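Local coordinates for putative lipoprotein (Bacteroides fragilis, PDB 3QNK), which belongs to the SusD family and probably binds glycans at the outer membrane for uptake, its exact ligand being unknown, at residues 191-195 with 455-459; 399-404 with 435-439. One frame throughout, in Å; residues are numbered along the deposited sequence.

How the contacts relate
Contact 2 is nested within the long chain excursion that contact 1 closes: residues 399-404 and 435-439 both fall between residues 195 and 455. The centres of the two contacts lie about 13 Å apart, on the same side of the chain's centre. They meet directly in a salt bridge, where Arg459 NH1 of contact 1 lies 2.8 Å from Glu400 OE2 of contact 2, while Leu193 packs against the same glutamate. Helix 432-446 of contact 2 is followed in the chain by helix 453-460 of contact 1. Contact 1 brings helix 181-194 from the N-terminal part of the chain against helix 453-460, whereas contact 2 pairs two C-terminal helices, consistent with an alpha-alpha superhelix.

Contact 1: residues 191-195 with 455-459; sequences VELYD and YDVRR
Tyr194 and Arg459 make a side-chain packing contact built on a CH-pi interaction between the C-terminal end of helix 181-194 and helix 453-460, in a largely buried part of the helical fold. The arginine chain crosses the tyrosine at about a right angle: its CD sits over one ring face, 3.9 Å from the centroid. Arg459 NE follows at 3.5 Å from Tyr194 CE1; the guanidinium and ring planes are only 16° apart, but the guanidinium is displaced past the CE1 side and not centred over the ring. Arg459 CG lies between its own backbone N and carbonyl carbon (chi1 68°), and the chain then runs extended to NE, which carries the charged end past the ring to Leu193, whose CG is 3.6 Å from Arg459 NH1. Asp456, one turn earlier, is gripped side-on, NE and NH2 both reaching its OD1; with a water and Glu400, both at NH1, this helps to hold the guanidinium's orientation. The water bridges the helices, donating to Leu193 O. At the far end of the ring, Tyr194 OH rests 3.3 Å from Tyr455 CB. Phe120 of helix 101-126 meets the Tyr194 ring, that helix also packs on Tyr455, and helix 198-209 lies against Leu193.

Contact 2: residues 399-404 with 435-439; sequences AEARLE and LRELI
Leu403 projects from helix 391-405 toward helix 432-446, which runs antiparallel to it: the N-to-C directions of the two short segments lie 168° apart, their axes approaching to 10.1 Å. Leu403 CB lies 4.1 Å from Ile439 CD1. With CG anti to the backbone N (chi1 -178°), the side chain reaches across to the facing helix and its methyls part company: Leu403 CD1 lies 3.7 Å from Leu435 CD2, the two leucines sliding past each other in opposite directions, whereas Leu403 CD2 packs on CB and CG of Arg436. One turn back, Ala399 CB touches Ile439 CG2 at 4.0 Å, and the isoleucine CD1 rests by Ala399 O. Arg436 crosses Leu403 at about a right angle, then bends at chi3 so that its NH1 turns to Glu404, carboxylate and guanidinium nearly coplanar. Arg436 NH1 lies 2.8 Å from Glu404 OE1, the nearer ion-pair contact, and 3.0 Å from Glu404 OE2, which takes the hydrogen bond, nearly straight at 168°, on the syn side but tilted out of the carboxylate plane. An apolar seam with an ion pair at its margin thus ties the helices; Arg436 shares its charge between Glu404 and Glu433 of its own helix, which would be expected to favour the ionised form of both glutamates.

Contact 1: residues 191-195 with 455-459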
# COMPACT_ATOMS: atom_id res chain seq x y z
N VAL B 191 26.77 2.47 -3.79
CA VAL B 191 26.17 2.19 -5.10
C VAL B 191 27.29 1.71 -6.09
O VAL B 191 27.10 0.71 -6.79
CB VAL B 191 25.39 3.41 -5.63
CG1 VAL B 191 24.83 3.14 -7.02
CG2 VAL B 191 24.25 3.77 -4.69
N GLU B 192 28.45 2.38 -6.08
CA GLU B 192 29.59 2.01 -6.91
C GLU B 192 30.17 0.65 -6.51
O GLU B 192 30.58 -0.12 -7.37
CB GLU B 192 30.69 3.09 -6.85
CG GLU B 192 30.34 4.41 -7.53
CD GLU B 192 31.21 5.62 -7.17
OE1 GLU B 192 31.73 5.66 -6.03
OE2 GLU B 192 31.34 6.54 -8.01
N LEU B 193 30.19 0.34 -5.20
CA LEU B 193 30.71 -0.93 -4.70
C LEU B 193 29.78 -2.08 -5.09
O LEU B 193 30.24 -3.16 -5.50
CB LEU B 193 30.88 -0.87 -3.16
CG LEU B 193 31.54 -2.08 -2.48
CD1 LEU B 193 32.99 -2.25 -2.91
CD2 LEU B 193 31.45 -1.96 -0.99
N TYR B 194 28.46 -1.84 -4.98
CA TYR B 194 27.41 -2.80 -5.36
C TYR B 194 27.56 -3.17 -6.84
O TYR B 194 27.41 -4.34 -7.15
CB TYR B 194 26.00 -2.25 -5.01
CG TYR B 194 25.58 -2.48 -3.56
CD1 TYR B 194 26.53 -2.50 -2.54
CD2 TYR B 194 24.26 -2.75 -3.23
CE1 TYR B 194 26.16 -2.80 -1.22
CE2 TYR B 194 23.88 -3.02 -1.90
CZ TYR B 194 24.84 -3.01 -0.90
OH TYR B 194 24.50 -3.22 0.42
N ASP B 195 27.99 -2.22 -7.72
CA ASP B 195 28.19 -2.45 -9.15
C ASP B 195 29.67 -2.71 -9.53
O ASP B 195 30.05 -2.65 -10.73
CB ASP B 195 27.63 -1.28 -9.99
CG ASP B 195 27.41 -1.65 -11.45
OD1 ASP B 195 27.15 -2.85 -11.72
OD2 ASP B 195 27.55 -0.76 -12.31
N TYR B 455 22.36 -7.98 1.34
CA TYR B 455 22.91 -7.45 0.09
C TYR B 455 24.39 -7.76 -0.03
O TYR B 455 24.89 -7.88 -1.15
CB TYR B 455 22.63 -5.95 -0.01
CG TYR B 455 21.16 -5.64 0.13
CD1 TYR B 455 20.25 -5.91 -0.90
CD2 TYR B 455 20.66 -5.08 1.31
CE1 TYR B 455 18.89 -5.67 -0.76
CE2 TYR B 455 19.30 -4.81 1.46
CZ TYR B 455 18.42 -5.11 0.43
OH TYR B 455 17.10 -4.81 0.60
N ASP B 456 25.09 -7.98 1.10
CA ASP B 456 26.49 -8.39 1.06
C ASP B 456 26.58 -9.85 0.53
O ASP B 456 27.34 -10.12 -0.40
CB ASP B 456 27.12 -8.23 2.43
CG ASP B 456 27.45 -6.78 2.82
OD1 ASP B 456 27.47 -5.90 1.91
OD2 ASP B 456 27.70 -6.54 4.02
N VAL B 457 25.72 -10.74 1.04
CA VAL B 457 25.63 -12.14 0.62
C VAL B 457 25.31 -12.21 -0.89
O VAL B 457 25.90 -13.02 -1.62
CB VAL B 457 24.57 -12.89 1.49
CG1 VAL B 457 24.12 -14.20 0.86
CG2 VAL B 457 25.10 -13.13 2.91
N ARG B 458 24.40 -11.34 -1.35
CA ARG B 458 23.90 -11.24 -2.72
C ARG B 458 24.96 -10.78 -3.68
O ARG B 458 25.15 -11.39 -4.75
CB ARG B 458 22.72 -10.25 -2.74
CG ARG B 458 22.09 -10.01 -4.08
CD ARG B 458 20.72 -9.38 -3.90
NE ARG B 458 19.65 -10.37 -3.79
CZ ARG B 458 18.37 -10.07 -3.95
NH1 ARG B 458 18.01 -8.82 -4.23
NH2 ARG B 458 17.45 -11.02 -3.87
N ARG B 459 25.66 -9.68 -3.31
CA ARG B 459 26.68 -9.08 -4.16
C ARG B 459 27.97 -9.91 -4.15
O ARG B 459 28.58 -10.07 -5.21
CB ARG B 459 26.95 -7.61 -3.81
CG ARG B 459 27.59 -7.36 -2.46
CD ARG B 459 27.55 -5.90 -2.16
NE ARG B 459 28.17 -5.62 -0.88
CZ ARG B 459 29.46 -5.38 -0.72
NH1 ARG B 459 30.28 -5.38 -1.76
NH2 ARG B 459 29.95 -5.15 0.48
O HOH W 1 30.27 -5.76 -4.84

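Contact 2: residues 399-404 with 435-439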
# COMPACT_ATOMS: atom_id res chain seq x y z
N ALA B 399 38.36 -0.25 1.72
CA ALA B 399 39.16 -1.47 1.92
C ALA B 399 38.82 -2.52 0.86
O ALA B 399 39.72 -3.09 0.23
CB ALA B 399 38.93 -2.03 3.31
N GLU B 400 37.51 -2.69 0.60
CA GLU B 400 36.99 -3.63 -0.35
C GLU B 400 37.43 -3.30 -1.78
O GLU B 400 37.94 -4.20 -2.47
CB GLU B 400 35.47 -3.70 -0.23
CG GLU B 400 34.91 -4.92 -0.93
CD GLU B 400 33.48 -5.34 -0.64
OE1 GLU B 400 32.94 -4.97 0.43
OE2 GLU B 400 32.96 -6.14 -1.45
N ALA B 401 37.24 -2.04 -2.23
CA ALA B 401 37.62 -1.58 -3.57
C ALA B 401 39.13 -1.59 -3.75
O ALA B 401 39.59 -1.98 -4.82
CB ALA B 401 37.08 -0.20 -3.83
N ARG B 402 39.88 -1.21 -2.71
CA ARG B 402 41.35 -1.19 -2.78
C ARG B 402 41.89 -2.57 -2.98
O ARG B 402 42.75 -2.74 -3.84
CB ARG B 402 41.98 -0.58 -1.54
CG ARG B 402 42.02 0.90 -1.67
CD ARG B 402 42.23 1.59 -0.35
NE ARG B 402 41.99 3.01 -0.54
CZ ARG B 402 42.91 3.89 -0.89
NH1 ARG B 402 44.17 3.51 -1.03
NH2 ARG B 402 42.57 5.16 -1.10
N LEU B 403 41.36 -3.56 -2.25
CA LEU B 403 41.85 -4.93 -2.43
C LEU B 403 41.63 -5.41 -3.87
O LEU B 403 42.58 -5.85 -4.52
CB LEU B 403 41.22 -5.91 -1.44
CG LEU B 403 41.76 -7.30 -1.61
CD1 LEU B 403 42.64 -7.67 -0.49
CD2 LEU B 403 40.68 -8.27 -1.87
N GLU B 404 40.38 -5.28 -4.39
CA GLU B 404 40.02 -5.71 -5.74
C GLU B 404 40.83 -5.00 -6.83
O GLU B 404 40.99 -5.54 -7.91
CB GLU B 404 38.53 -5.51 -5.98
CG GLU B 404 37.61 -6.30 -5.06
CD GLU B 404 37.84 -7.80 -4.95
OE1 GLU B 404 38.43 -8.41 -5.88
OE2 GLU B 404 37.42 -8.37 -3.92
N LEU B 435 43.13 -11.84 2.70
CA LEU B 435 42.78 -10.49 3.16
C LEU B 435 41.35 -10.13 2.77
O LEU B 435 40.64 -9.51 3.58
CB LEU B 435 43.76 -9.42 2.65
CG LEU B 435 43.56 -7.98 3.20
CD1 LEU B 435 43.56 -7.94 4.74
CD2 LEU B 435 44.58 -7.01 2.59
N ARG B 436 40.89 -10.57 1.58
CA ARG B 436 39.51 -10.32 1.13
C ARG B 436 38.51 -10.87 2.13
O ARG B 436 37.57 -10.17 2.49
CB ARG B 436 39.25 -10.93 -0.26
CG ARG B 436 37.81 -10.83 -0.71
CD ARG B 436 37.61 -10.93 -2.21
NE ARG B 436 38.48 -11.96 -2.78
CZ ARG B 436 39.32 -11.77 -3.79
NH1 ARG B 436 39.37 -10.60 -4.41
NH2 ARG B 436 40.08 -12.76 -4.21
N GLU B 437 38.73 -12.10 2.60
CA GLU B 437 37.80 -12.71 3.54
C GLU B 437 37.79 -11.98 4.87
O GLU B 437 36.73 -11.81 5.46
CB GLU B 437 38.11 -14.20 3.73
CG GLU B 437 37.99 -15.03 2.44
CD GLU B 437 36.84 -14.74 1.48
OE1 GLU B 437 35.67 -14.74 1.93
OE2 GLU B 437 37.11 -14.54 0.27
N LEU B 438 38.96 -11.49 5.32
CA LEU B 438 39.08 -10.78 6.58
C LEU B 438 38.29 -9.45 6.57
O LEU B 438 37.63 -9.11 7.57
CB LEU B 438 40.57 -10.54 6.87
CG LEU B 438 41.38 -11.82 7.17
CD1 LEU B 438 42.86 -11.57 7.12
CD2 LEU B 438 40.98 -12.44 8.50
N ILE B 439 38.31 -8.74 5.41
CA ILE B 439 37.59 -7.48 5.18
C ILE B 439 36.10 -7.79 5.22
O ILE B 439 35.35 -7.14 5.96
CB ILE B 439 38.03 -6.80 3.85
CG1 ILE B 439 39.53 -6.40 3.87
CG2 ILE B 439 37.13 -5.61 3.53
CD1 ILE B 439 40.15 -6.04 2.54